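Local coordinates for protein ribulose-1,5-bisphosphate carboxylase/oxygenase large subunit (Rhodopseudomonas palustris, PDB 3QFW) that is a Rubisco-like protein with a TIM-barrel catalytic domain, probably binding magnesium, whose own reaction is not firmly established, at residues 120-125 / 131-136; 251-256 / 271-276; 284-289 / 332-337; 303-308 / 336-341. All blocks are in the same frame, centred on the assembly; numbering follows the deposited sequence.

How the contacts relate
All four contacts belong to one catalytic TIM barrel. Contacts 1 and 4 meet at neighbouring strands 133-138 and 339-341, their centres about 11 Å apart; Ala135 N lies 2.9 Å from Leu340 O, a probable hydrogen bond, and a salt bridge joins Arg123 NH2 to Asp337 OD1 at 2.8 Å. Contacts 3 and 4, also about 11 Å between centres, share Gln336 and Asp337. Contact 2 is tied to contact 4 by Arg274 NH1, 2.8 Å from Asp306 O. Contacts 2 and 3 include the C-terminal ends of strands 250-253 and 280-284, the side where Rubisco relatives hold their active site, and both touch the second subunit; their centres are about 17 Å apart.

Contact 1: 120-125 / 131-136; sequences AGIRTL and RALTAS. With SO4 (sulfate ion), chain H.
The guanidinium of Arg123 presents its edge to the carbonyl of Arg131, while the CD1 methyl of Leu133 approaches it obliquely, 3.6 Å from Arg123 NH1. Arg123 NH1 donates to Arg131 O at 2.7 Å with an N-H...O angle of 165°, and the oxygen lies only 5° out of the guanidinium plane. A second, weak bond runs to the same oxygen from Arg123 NH2 at 3.3 Å. The extended Arg123 chain carries these nitrogens beyond the helix, where NH1 also bonds Ala128 O and NH2 forms a salt bridge with Asp337; Arg131 O, Ala128 O and Asp337 together limit the rotation of the group. Leu133 divides its methyls: CD1 lies by the arginine, and CD2 packs on Ile122. The Arg131 side chain folds back on its own segment, NH1 donating to Ala132 O at 3.0 Å in the carbonyl plane, with NH2 salt-bridged to Asp161. The backbone N of Arg131 binds a sulfate, probably from the crystallisation liquor, at O3 (2.8 Å), alongside the backbone nitrogens of Gln129 and Ser130. Helix 118-126 thus packs at the N-terminal end of the first barrel strand, 133-138, where Met339 of the adjoining strand 339-341 touches both Ile122 and Leu133, and helix 353-366 covers Thr134 on the outer side.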
loop_
_atom_site.group_PDB
_atom_site.type_symbol
_atom_site.label_atom_id
_atom_site.label_comp_id
_atom_site.label_asym_id
_atom_site.label_seq_id
_atom_site.Cartn_x
_atom_site.Cartn_y
_atom_site.Cartn_z
ATOM N N ALA B 120 -16.042 6.157 -22.291
ATOM C CA ALA B 120 -17.230 6.136 -23.145
ATOM C C ALA B 120 -18.462 5.693 -22.353
ATOM O O ALA B 120 -19.545 6.259 -22.506
ATOM C CB ALA B 120 -17.012 5.248 -24.356
ATOM N N GLY B 121 -18.283 4.701 -21.483
ATOM C CA GLY B 121 -19.370 4.207 -20.653
ATOM C C GLY B 121 -19.929 5.223 -19.678
ATOM O O GLY B 121 -21.152 5.371 -19.557
ATOM N N ILE B 122 -19.050 5.935 -18.979
ATOM C CA ILE B 122 -19.502 6.996 -18.088
ATOM C C ILE B 122 -20.254 8.094 -18.853
ATOM O O ILE B 122 -21.269 8.576 -18.386
ATOM C CB ILE B 122 -18.354 7.630 -17.294
ATOM C CG1 ILE B 122 -18.891 8.771 -16.426
ATOM C CG2 ILE B 122 -17.288 8.137 -18.222
ATOM C CD1 ILE B 122 -17.822 9.708 -15.913
ATOM N N ARG B 123 -19.743 8.492 -20.017
ATOM C CA ARG B 123 -20.434 9.492 -20.836
ATOM C C ARG B 123 -21.876 9.081 -21.086
ATOM O O ARG B 123 -22.801 9.889 -20.950
ATOM C CB ARG B 123 -19.717 9.709 -22.170
ATOM C CG ARG B 123 -18.455 10.547 -22.057
ATOM C CD ARG B 123 -17.968 11.017 -23.419
ATOM N NE ARG B 123 -16.834 11.926 -23.295
ATOM C CZ ARG B 123 -16.941 13.181 -22.878
ATOM N NH1 ARG B 123 -18.132 13.674 -22.555
ATOM N NH2 ARG B 123 -15.860 13.945 -22.785
ATOM N N THR B 124 -22.061 7.821 -21.457
ATOM C CA THR B 124 -23.391 7.312 -21.773
ATOM C C THR B 124 -24.268 7.296 -20.527
ATOM O O THR B 124 -25.436 7.668 -20.568
ATOM C CB THR B 124 -23.323 5.894 -22.364
ATOM O OG1 THR B 124 -22.539 5.903 -23.562
ATOM C CG2 THR B 124 -24.721 5.370 -22.670
ATOM N N LEU B 125 -23.699 6.864 -19.403
ATOM C CA LEU B 125 -24.463 6.781 -18.167
ATOM C C LEU B 125 -24.923 8.141 -17.653
ATOM O O LEU B 125 -25.990 8.250 -17.056
ATOM C CB LEU B 125 -23.641 6.062 -17.080
ATOM C CG LEU B 125 -23.500 4.559 -17.273
ATOM C CD1 LEU B 125 -22.423 3.927 -16.315
ATOM C CD2 LEU B 125 -24.846 3.920 -17.056
ATOM N N ARG B 131 -19.142 17.086 -23.774
ATOM C CA ARG B 131 -18.677 18.047 -22.785
ATOM C C ARG B 131 -17.857 17.350 -21.711
ATOM O O ARG B 131 -17.956 16.135 -21.542
ATOM C CB ARG B 131 -19.869 18.734 -22.124
ATOM C CG ARG B 131 -20.771 17.773 -21.357
ATOM C CD ARG B 131 -21.790 18.523 -20.518
ATOM N NE ARG B 131 -22.758 17.642 -19.864
ATOM C CZ ARG B 131 -22.545 17.024 -18.706
ATOM N NH1 ARG B 131 -21.381 17.166 -18.080
ATOM N NH2 ARG B 131 -23.487 16.248 -18.181
ATOM N N ALA B 132 -17.055 18.126 -20.990
ATOM C CA ALA B 132 -16.367 17.618 -19.804
ATOM C C ALA B 132 -17.409 17.254 -18.755
ATOM O O ALA B 132 -18.562 17.684 -18.829
ATOM C CB ALA B 132 -15.394 18.659 -19.256
ATOM N N LEU B 133 -17.016 16.451 -17.778
ATOM C CA LEU B 133 -17.942 16.078 -16.719
ATOM C C LEU B 133 -17.613 16.794 -15.413
ATOM O O LEU B 133 -16.571 17.440 -15.287
ATOM C CB LEU B 133 -17.961 14.558 -16.518
ATOM C CG LEU B 133 -18.709 13.756 -17.585
ATOM C CD1 LEU B 133 -17.994 13.762 -18.941
ATOM C CD2 LEU B 133 -18.932 12.337 -17.106
ATOM N N THR B 134 -18.521 16.681 -14.451
ATOM C CA THR B 134 -18.373 17.333 -13.159
ATOM C C THR B 134 -18.585 16.342 -12.016
ATOM O O THR B 134 -19.378 15.400 -12.124
ATOM C CB THR B 134 -19.380 18.494 -12.989
ATOM O OG1 THR B 134 -20.705 17.964 -12.868
ATOM C CG2 THR B 134 -19.330 19.447 -14.187
ATOM N N ALA B 135 -17.862 16.548 -10.921
ATOM C CA ALA B 135 -18.056 15.736 -9.725
ATOM C C ALA B 135 -17.949 16.596 -8.482
ATOM O O ALA B 135 -17.316 17.656 -8.504
ATOM C CB ALA B 135 -17.022 14.603 -9.671
ATOM N N SER B 136 -18.550 16.127 -7.394
ATOM C CA SER B 136 -18.327 16.717 -6.081
ATOM C C SER B 136 -18.228 15.631 -5.022
ATOM O O SER B 136 -18.662 14.494 -5.232
ATOM C CB SER B 136 -19.455 17.677 -5.713
ATOM O OG SER B 136 -19.073 18.504 -4.629
HETATM S S SO4 H . -23.239 17.375 -24.512
HETATM O O1 SO4 H . -23.528 18.662 -23.881
HETATM O O2 SO4 H . -23.841 16.304 -23.706
HETATM O O3 SO4 H . -21.793 17.173 -24.620
HETATM O O4 SO4 H . -23.817 17.362 -25.848
#

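Contact 2: 251-256 / 271-276; sequences VVAHPA and RLFRLF
Phe273 reaches from its helix to strand 250-253 and the turn that follows, meeting Ala253 most closely: Phe273 CD2 lies 3.6 Å from Ala253 CB, which approaches the ring obliquely. The neighbouring ring carbon, Phe273 CE2, is 3.8 Å from His254 O, and Pro255 CA stands near the ring plane at the edge, 4.5 Å from the same CE2. With chi1 at -85°, CG of Phe273 lies opposite the carbonyl carbon and the ring extends toward the strand end. Pro231 and Met232 add further packing around the phenyl ring. In the next shell the CB of His254 points away from the helix. Its imidazole has Pro255 CD over one face near the rim, 3.2 Å above the plane, and stacks with His167; Ala256 N donates to His254 ND1 at 3.0 Å, tilted 33° out of the ring plane. Asn90 of the second subunit packs on His254. The pair of elements belongs to a beta-alpha-beta unit, strand 250-253, helix 265-276 and strand 280-284. Chemically the junction is mainly apolar, a methyl and a proline carbon meeting a phenyl ring, with His254 O beside it; van der Waals packing probably dominates, while the turn's polar bond lies inside 251-256.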
loop_
_atom_site.group_PDB
_atom_site.type_symbol
_atom_site.label_atom_id
_atom_site.label_comp_id
_atom_site.label_asym_id
_atom_site.label_seq_id
_atom_site.Cartn_x
_atom_site.Cartn_y
_atom_site.Cartn_z
ATOM N N VAL B 251 -16.463 2.375 -11.597
ATOM C CA VAL B 251 -15.471 2.214 -10.526
ATOM C C VAL B 251 -14.533 3.408 -10.496
ATOM O O VAL B 251 -13.743 3.612 -11.421
ATOM C CB VAL B 251 -14.649 0.940 -10.694
ATOM C CG1 VAL B 251 -13.538 0.864 -9.597
ATOM C CG2 VAL B 251 -15.560 -0.277 -10.639
ATOM N N VAL B 252 -14.629 4.197 -9.434
ATOM C CA VAL B 252 -13.829 5.409 -9.306
ATOM C C VAL B 252 -12.683 5.118 -8.342
ATOM O O VAL B 252 -12.916 4.743 -7.193
ATOM C CB VAL B 252 -14.656 6.573 -8.732
ATOM C CG1 VAL B 252 -13.825 7.847 -8.698
ATOM C CG2 VAL B 252 -15.956 6.786 -9.535
ATOM N N ALA B 253 -11.451 5.300 -8.798
ATOM C CA ALA B 253 -10.305 5.067 -7.931
ATOM C C ALA B 253 -9.880 6.354 -7.224
ATOM O O ALA B 253 -9.963 7.442 -7.796
ATOM C CB ALA B 253 -9.150 4.470 -8.719
ATOM N N HIS B 254 -9.457 6.213 -5.967
ATOM C CA HIS B 254 -8.938 7.314 -5.159
ATOM C C HIS B 254 -7.472 7.041 -4.799
ATOM O O HIS B 254 -7.083 5.891 -4.584
ATOM C CB HIS B 254 -9.748 7.456 -3.867
ATOM C CG HIS B 254 -9.400 8.676 -3.070
ATOM N ND1 HIS B 254 -8.413 8.681 -2.107
ATOM C CD2 HIS B 254 -9.898 9.938 -3.106
ATOM C CE1 HIS B 254 -8.318 9.889 -1.581
ATOM N NE2 HIS B 254 -9.214 10.671 -2.166
ATOM N N PRO B 255 -6.656 8.100 -4.710
ATOM C CA PRO B 255 -5.216 7.875 -4.555
ATOM C C PRO B 255 -4.704 7.781 -3.103
ATOM O O PRO B 255 -3.497 7.872 -2.902
ATOM C CB PRO B 255 -4.614 9.106 -5.236
ATOM C CG PRO B 255 -5.603 10.193 -4.926
ATOM C CD PRO B 255 -6.963 9.513 -5.031
ATOM N N ALA B 256 -5.584 7.619 -2.120
ATOM C CA ALA B 256 -5.136 7.524 -0.729
ATOM C C ALA B 256 -3.996 6.503 -0.585
ATOM O O ALA B 256 -4.114 5.383 -1.057
ATOM C CB ALA B 256 -6.299 7.151 0.175
ATOM N N ARG B 271 -1.940 4.784 -15.478
ATOM C CA ARG B 271 -1.821 3.547 -16.235
ATOM C C ARG B 271 -2.223 2.327 -15.419
ATOM O O ARG B 271 -3.104 1.567 -15.816
ATOM C CB ARG B 271 -0.394 3.388 -16.784
ATOM C CG ARG B 271 -0.102 2.018 -17.391
ATOM C CD ARG B 271 1.157 2.036 -18.244
ATOM N NE ARG B 271 0.885 2.662 -19.542
ATOM C CZ ARG B 271 1.771 2.770 -20.525
ATOM N NH1 ARG B 271 3.002 2.301 -20.365
ATOM N NH2 ARG B 271 1.423 3.338 -21.677
ATOM N N LEU B 272 -1.589 2.146 -14.264
ATOM C CA LEU B 272 -1.813 0.929 -13.495
ATOM C C LEU B 272 -3.232 0.841 -12.945
ATOM O O LEU B 272 -3.851 -0.217 -13.010
ATOM C CB LEU B 272 -0.779 0.791 -12.378
ATOM C CG LEU B 272 0.663 0.568 -12.859
ATOM C CD1 LEU B 272 1.603 0.403 -11.670
ATOM C CD2 LEU B 272 0.771 -0.638 -13.793
ATOM N N PHE B 273 -3.733 1.934 -12.374
ATOM C CA PHE B 273 -5.110 1.955 -11.881
ATOM C C PHE B 273 -6.098 1.588 -13.008
ATOM O O PHE B 273 -6.982 0.742 -12.822
ATOM C CB PHE B 273 -5.454 3.323 -11.277
ATOM C CG PHE B 273 -5.048 3.486 -9.818
ATOM C CD1 PHE B 273 -4.158 2.598 -9.205
ATOM C CD2 PHE B 273 -5.549 4.537 -9.065
ATOM C CE1 PHE B 273 -3.800 2.767 -7.868
ATOM C CE2 PHE B 273 -5.208 4.698 -7.726
ATOM C CZ PHE B 273 -4.327 3.819 -7.134
ATOM N N ARG B 274 -5.922 2.218 -14.172
ATOM C CA ARG B 274 -6.693 1.908 -15.385
ATOM C C ARG B 274 -6.584 0.424 -15.773
ATOM O O ARG B 274 -7.593 -0.249 -16.000
ATOM C CB ARG B 274 -6.193 2.783 -16.535
ATOM C CG ARG B 274 -6.784 2.447 -17.929
ATOM C CD ARG B 274 -6.074 3.245 -19.006
ATOM N NE ARG B 274 -6.648 3.050 -20.347
ATOM C CZ ARG B 274 -6.168 3.634 -21.435
ATOM N NH1 ARG B 274 -5.121 4.445 -21.329
ATOM N NH2 ARG B 274 -6.724 3.409 -22.624
ATOM N N LEU B 275 -5.352 -0.075 -15.841
ATOM C CA LEU B 275 -5.094 -1.477 -16.150
ATOM C C LEU B 275 -5.912 -2.393 -15.233
ATOM O O LEU B 275 -6.524 -3.363 -15.680
ATOM C CB LEU B 275 -3.592 -1.782 -15.972
ATOM C CG LEU B 275 -3.101 -3.208 -16.232
ATOM C CD1 LEU B 275 -3.162 -3.534 -17.719
ATOM C CD2 LEU B 275 -1.679 -3.420 -15.728
ATOM N N PHE B 276 -5.905 -2.080 -13.939
ATOM C CA PHE B 276 -6.563 -2.922 -12.943
ATOM C C PHE B 276 -8.087 -2.775 -12.893
ATOM O O PHE B 276 -8.762 -3.591 -12.256
ATOM C CB PHE B 276 -5.954 -2.681 -11.555
ATOM C CG PHE B 276 -4.517 -3.111 -11.454
ATOM C CD1 PHE B 276 -4.040 -4.162 -12.222
ATOM C CD2 PHE B 276 -3.633 -2.446 -10.617
ATOM C CE1 PHE B 276 -2.706 -4.560 -12.137
ATOM C CE2 PHE B 276 -2.308 -2.834 -10.531
ATOM C CZ PHE B 276 -1.846 -3.890 -11.298
#

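Contact 3: 284-289 / 332-337; sequences PNYGGR and RFYGQD. With SO4 (sulfate ion), chain G.
Tyr334 OH donates to Asn285 OD1 at 2.7 Å, the one hydrogen bond found between 284-289 and 332-337. The hydroxyl lies in the plane of the amide carbonyl, with a C=O...donor angle of 158°, and the oxygen in turn sits at the edge of the Tyr334 ring. Asn285 swings CG opposite its backbone N (chi1 -170°), which carries OD1 to the phenol. Next to this bond, Tyr286 lays its CE1 over the centre of the Phe333 ring, 3.7 Å above the plane. The two side chains run past one another in opposite directions as an oblique aromatic pair, with ring centroids 4.7 Å apart and planes at 46°. The hydroxyl of Tyr286 bonds Glu329, one helical turn before Phe333. In barrel terms, 284-289 begins the loop after the sixth strand, 280-284, the position of loop 6 in Rubisco, and a type II turn from Asn285 to Gly288 places Gly287 at positive phi. Helix 327-334 links the seventh and eighth strands and gives way at Gly335, also at positive phi. Within the helix, Phe333 CD2 covers one face of the Tyr334 ring, 3.4 Å above its centre. On the outer surface Arg332 NH1 binds O4 of a sulfate at 3.1 Å, an ion probably taken up from the crystallisation liquor.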
loop_
_atom_site.group_PDB
_atom_site.type_symbol
_atom_site.label_atom_id
_atom_site.label_comp_id
_atom_site.label_asym_id
_atom_site.label_seq_id
_atom_site.Cartn_x
_atom_site.Cartn_y
_atom_site.Cartn_z
ATOM N N PRO B 284 -4.748 14.901 -7.344
ATOM C CA PRO B 284 -4.660 16.328 -7.027
ATOM C C PRO B 284 -4.159 17.111 -8.231
ATOM O O PRO B 284 -3.123 16.781 -8.815
ATOM C CB PRO B 284 -3.659 16.372 -5.861
ATOM C CG PRO B 284 -2.871 15.107 -5.978
ATOM C CD PRO B 284 -3.790 14.086 -6.564
ATOM N N ASN B 285 -4.926 18.129 -8.615
ATOM C CA ASN B 285 -4.601 18.964 -9.762
ATOM C C ASN B 285 -3.340 19.750 -9.439
ATOM O O ASN B 285 -2.991 19.911 -8.267
ATOM C CB ASN B 285 -5.773 19.921 -10.032
ATOM C CG ASN B 285 -5.643 20.671 -11.349
ATOM O OD1 ASN B 285 -5.478 20.073 -12.412
ATOM N ND2 ASN B 285 -5.720 21.992 -11.276
ATOM N N TYR B 286 -2.634 20.218 -10.464
ATOM C CA TYR B 286 -1.524 21.124 -10.226
ATOM C C TYR B 286 -2.110 22.381 -9.601
ATOM O O TYR B 286 -3.289 22.672 -9.786
ATOM C CB TYR B 286 -0.809 21.464 -11.531
ATOM C CG TYR B 286 -1.694 22.163 -12.530
ATOM C CD1 TYR B 286 -2.531 21.438 -13.364
ATOM C CD2 TYR B 286 -1.689 23.548 -12.644
ATOM C CE1 TYR B 286 -3.344 22.067 -14.281
ATOM C CE2 TYR B 286 -2.497 24.192 -13.564
ATOM C CZ TYR B 286 -3.325 23.444 -14.378
ATOM O OH TYR B 286 -4.135 24.068 -15.300
ATOM N N GLY B 287 -1.298 23.119 -8.854
ATOM C CA GLY B 287 -1.749 24.372 -8.268
ATOM C C GLY B 287 -2.809 24.223 -7.188
ATOM O O GLY B 287 -3.284 25.219 -6.639
ATOM N N GLY B 288 -3.196 22.983 -6.894
ATOM C CA GLY B 288 -4.084 22.710 -5.780
ATOM C C GLY B 288 -3.272 22.685 -4.492
ATOM O O GLY B 288 -2.207 23.301 -4.419
ATOM N N ARG B 289 -3.764 21.969 -3.485
ATOM C CA ARG B 289 -3.072 21.874 -2.199
ATOM C C ARG B 289 -1.798 21.041 -2.289
ATOM O O ARG B 289 -0.927 21.122 -1.417
ATOM C CB ARG B 289 -3.987 21.263 -1.133
ATOM C CG ARG B 289 -5.193 22.106 -0.768
ATOM C CD ARG B 289 -5.850 21.581 0.502
ATOM N NE ARG B 289 -6.190 20.165 0.399
ATOM C CZ ARG B 289 -7.321 19.709 -0.130
ATOM N NH1 ARG B 289 -8.218 20.562 -0.608
ATOM N NH2 ARG B 289 -7.555 18.405 -0.186
ATOM N N ARG B 332 -9.031 23.919 -20.977
ATOM C CA ARG B 332 -7.979 24.187 -21.958
ATOM C C ARG B 332 -6.824 23.221 -21.708
ATOM O O ARG B 332 -6.259 22.643 -22.637
ATOM C CB ARG B 332 -7.482 25.627 -21.856
ATOM C CG ARG B 332 -8.466 26.661 -22.411
ATOM C CD ARG B 332 -8.057 28.096 -22.043
ATOM N NE ARG B 332 -9.153 29.041 -22.293
ATOM C CZ ARG B 332 -9.521 30.005 -21.454
ATOM N NH1 ARG B 332 -8.880 30.180 -20.305
ATOM N NH2 ARG B 332 -10.538 30.793 -21.754
ATOM N N PHE B 333 -6.480 23.057 -20.438
ATOM C CA PHE B 333 -5.360 22.205 -20.070
ATOM C C PHE B 333 -5.603 20.744 -20.427
ATOM O O PHE B 333 -4.772 20.100 -21.071
ATOM C CB PHE B 333 -5.070 22.313 -18.571
ATOM C CG PHE B 333 -3.794 21.631 -18.167
ATOM C CD1 PHE B 333 -2.576 22.257 -18.368
ATOM C CD2 PHE B 333 -3.811 20.356 -17.617
ATOM C CE1 PHE B 333 -1.392 21.637 -18.017
ATOM C CE2 PHE B 333 -2.636 19.727 -17.261
ATOM C CZ PHE B 333 -1.424 20.363 -17.454
ATOM N N TYR B 334 -6.749 20.224 -20.002
ATOM C CA TYR B 334 -7.013 18.795 -20.102
ATOM C C TYR B 334 -7.797 18.381 -21.336
ATOM O O TYR B 334 -7.862 17.202 -21.669
ATOM C CB TYR B 334 -7.768 18.313 -18.856
ATOM C CG TYR B 334 -6.943 18.285 -17.585
ATOM C CD1 TYR B 334 -5.956 17.322 -17.401
ATOM C CD2 TYR B 334 -7.173 19.195 -16.559
ATOM C CE1 TYR B 334 -5.200 17.278 -16.242
ATOM C CE2 TYR B 334 -6.415 19.159 -15.381
ATOM C CZ TYR B 334 -5.430 18.191 -15.234
ATOM O OH TYR B 334 -4.668 18.130 -14.081
ATOM N N GLY B 335 -8.397 19.343 -22.030
ATOM C CA GLY B 335 -9.351 18.979 -23.053
ATOM C C GLY B 335 -10.628 18.598 -22.338
ATOM O O GLY B 335 -10.711 18.720 -21.116
ATOM N N GLN B 336 -11.616 18.116 -23.086
ATOM C CA GLN B 336 -12.946 17.875 -22.530
ATOM C C GLN B 336 -13.160 16.445 -22.041
ATOM O O GLN B 336 -14.194 16.143 -21.452
ATOM C CB GLN B 336 -14.032 18.255 -23.545
ATOM C CG GLN B 336 -14.090 19.738 -23.841
ATOM C CD GLN B 336 -15.063 20.073 -24.957
ATOM O OE1 GLN B 336 -16.023 19.342 -25.203
ATOM N NE2 GLN B 336 -14.812 21.178 -25.645
ATOM N N ASP B 337 -12.188 15.573 -22.299
ATOM C CA ASP B 337 -12.235 14.203 -21.791
ATOM C C ASP B 337 -11.670 14.153 -20.365
ATOM O O ASP B 337 -10.595 13.601 -20.112
ATOM C CB ASP B 337 -11.471 13.251 -22.709
ATOM C CG ASP B 337 -12.239 12.906 -23.977
ATOM O OD1 ASP B 337 -13.475 13.106 -24.019
ATOM O OD2 ASP B 337 -11.598 12.416 -24.931
HETATM S S SO4 G . -11.334 32.723 -18.125
HETATM O O1 SO4 G . -12.422 31.912 -17.577
HETATM O O2 SO4 G . -11.189 33.929 -17.307
HETATM O O3 SO4 G . -11.630 33.103 -19.499
HETATM O O4 SO4 G . -10.091 31.950 -18.106
#

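Contact 4: 303-308 / 336-341; sequences AARDPF and QDVMLL
Arg305 grips a single backbone oxygen side-on: NE donates to Asp337 O at 2.7 Å and NH2 to Asp337 O at 2.9 Å. This clamp fastens the C-terminal end of the sixth barrel helix, 294-305, to the turn leading into the eighth TIM-barrel strand, 339-341. The two donors use the carbonyl differently. NE is tilted by 19° from the carbonyl plane, whereas NH2 stands well above it, 63° out, so it does not use a lone pair direction. Both bonds are bent, since one oxygen is shared by two nitrogens of the same group; the N-H...O angle at NE is 140°. Arg305 runs extended from CG to NE, which lets the residue at the helix end span the gap and hold its guanidinium edge to the oxygen. The receiving carbonyl belongs to an inverse gamma turn centred on Asp337, closed by a weak bond from Val338 N to Gln336 O at 3.0 Å. The Asp337 carboxylate is not the group engaged: its OD2 remains 5.3 Å from Arg305 NE, and OD1 pairs with Arg123 instead. Around the polar core, Pro316 of strand 315-319 packs on Arg305, and Pro318 of the same strand and Leu331 of helix 327-334 pack on Val338. Asp337 CB lies 3.8 Å from Arg305 NE, and Val338 CB sits in the guanidinium plane at its edge, 3.8 Å from Arg305 NH2.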
loop_
_atom_site.group_PDB
_atom_site.type_symbol
_atom_site.label_atom_id
_atom_site.label_comp_id
_atom_site.label_asym_id
_atom_site.label_seq_id
_atom_site.Cartn_x
_atom_site.Cartn_y
_atom_site.Cartn_z
ATOM N N ALA B 303 -1.875 9.006 -19.671
ATOM C CA ALA B 303 -1.770 7.602 -19.308
ATOM C C ALA B 303 -3.168 7.013 -19.102
ATOM O O ALA B 303 -3.422 5.852 -19.424
ATOM C CB ALA B 303 -0.925 7.448 -18.067
ATOM N N ALA B 304 -4.084 7.826 -18.588
ATOM C CA ALA B 304 -5.442 7.356 -18.343
ATOM C C ALA B 304 -6.243 7.186 -19.642
ATOM O O ALA B 304 -7.050 6.263 -19.762
ATOM C CB ALA B 304 -6.161 8.304 -17.416
ATOM N N ARG B 305 -5.989 8.066 -20.605
ATOM C CA ARG B 305 -6.861 8.229 -21.783
ATOM C C ARG B 305 -6.372 7.579 -23.066
ATOM O O ARG B 305 -7.179 7.137 -23.896
ATOM C CB ARG B 305 -6.970 9.698 -22.139
ATOM C CG ARG B 305 -7.714 10.611 -21.236
ATOM C CD ARG B 305 -7.442 11.991 -21.791
ATOM N NE ARG B 305 -8.066 13.063 -21.045
ATOM C CZ ARG B 305 -7.606 14.306 -21.031
ATOM N NH1 ARG B 305 -6.504 14.619 -21.707
ATOM N NH2 ARG B 305 -8.232 15.226 -20.317
ATOM N N ASP B 306 -5.060 7.598 -23.270
ATOM C CA ASP B 306 -4.497 7.274 -24.577
ATOM C C ASP B 306 -4.552 5.786 -24.909
ATOM O O ASP B 306 -4.782 4.952 -24.028
ATOM C CB ASP B 306 -3.074 7.830 -24.691
ATOM C CG ASP B 306 -3.046 9.353 -24.687
ATOM O OD1 ASP B 306 -4.121 9.965 -24.830
ATOM O OD2 ASP B 306 -1.956 9.940 -24.538
ATOM N N PRO B 307 -4.356 5.443 -26.193
ATOM C CA PRO B 307 -4.329 4.026 -26.566
ATOM C C PRO B 307 -3.413 3.228 -25.641
ATOM O O PRO B 307 -2.310 3.672 -25.325
ATOM C CB PRO B 307 -3.764 4.056 -27.986
ATOM C CG PRO B 307 -4.244 5.379 -28.528
ATOM C CD PRO B 307 -4.123 6.323 -27.351
ATOM N N PHE B 308 -3.884 2.055 -25.233
ATOM C CA PHE B 308 -3.204 1.196 -24.275
ATOM C C PHE B 308 -3.750 -0.199 -24.560
ATOM O O PHE B 308 -4.824 -0.567 -24.084
ATOM C CB PHE B 308 -3.559 1.671 -22.858
ATOM C CG PHE B 308 -2.820 0.954 -21.753
ATOM C CD1 PHE B 308 -1.456 0.700 -21.842
ATOM C CD2 PHE B 308 -3.493 0.573 -20.601
ATOM C CE1 PHE B 308 -0.785 0.052 -20.803
ATOM C CE2 PHE B 308 -2.814 -0.077 -19.559
ATOM C CZ PHE B 308 -1.467 -0.328 -19.675
ATOM N N GLN B 336 -11.616 18.116 -23.086
ATOM C CA GLN B 336 -12.946 17.875 -22.530
ATOM C C GLN B 336 -13.160 16.445 -22.041
ATOM O O GLN B 336 -14.194 16.143 -21.452
ATOM C CB GLN B 336 -14.032 18.255 -23.545
ATOM C CG GLN B 336 -14.090 19.738 -23.841
ATOM C CD GLN B 336 -15.063 20.073 -24.957
ATOM O OE1 GLN B 336 -16.023 19.342 -25.203
ATOM N NE2 GLN B 336 -14.812 21.178 -25.645
ATOM N N ASP B 337 -12.188 15.573 -22.299
ATOM C CA ASP B 337 -12.235 14.203 -21.791
ATOM C C ASP B 337 -11.670 14.153 -20.365
ATOM O O ASP B 337 -10.595 13.601 -20.112
ATOM C CB ASP B 337 -11.471 13.251 -22.709
ATOM C CG ASP B 337 -12.239 12.906 -23.977
ATOM O OD1 ASP B 337 -13.475 13.106 -24.019
ATOM O OD2 ASP B 337 -11.598 12.416 -24.931
ATOM N N VAL B 338 -12.424 14.736 -19.442
ATOM C CA VAL B 338 -11.968 14.963 -18.080
ATOM C C VAL B 338 -13.198 15.158 -17.206
ATOM O O VAL B 338 -14.241 15.619 -17.685
ATOM C CB VAL B 338 -11.083 16.225 -18.006
ATOM C CG1 VAL B 338 -11.909 17.477 -18.320
ATOM C CG2 VAL B 338 -10.407 16.352 -16.642
ATOM N N MET B 339 -13.096 14.784 -15.936
ATOM C CA MET B 339 -14.154 15.080 -14.971
ATOM C C MET B 339 -13.597 15.981 -13.863
ATOM O O MET B 339 -12.752 15.554 -13.067
ATOM C CB MET B 339 -14.731 13.784 -14.385
ATOM C CG MET B 339 -15.936 13.967 -13.450
ATOM S SD MET B 339 -16.879 12.439 -13.181
ATOM C CE MET B 339 -15.583 11.337 -12.574
ATOM N N LEU B 340 -14.058 17.228 -13.819
ATOM C CA LEU B 340 -13.572 18.175 -12.817
ATOM C C LEU B 340 -14.225 17.957 -11.456
ATOM O O LEU B 340 -15.440 18.032 -11.311
ATOM C CB LEU B 340 -13.791 19.624 -13.287
ATOM C CG LEU B 340 -13.213 20.000 -14.653
ATOM C CD1 LEU B 340 -13.566 21.438 -14.992
ATOM C CD2 LEU B 340 -11.710 19.791 -14.724
ATOM N N LEU B 341 -13.413 17.688 -10.444
ATOM C CA LEU B 341 -13.955 17.506 -9.103
ATOM C C LEU B 341 -13.909 18.819 -8.342
ATOM O O LEU B 341 -12.834 19.357 -8.102
ATOM C CB LEU B 341 -13.168 16.425 -8.361
ATOM C CG LEU B 341 -13.603 16.063 -6.943
ATOM C CD1 LEU B 341 -14.985 15.461 -6.959
ATOM C CD2 LEU B 341 -12.591 15.083 -6.338
#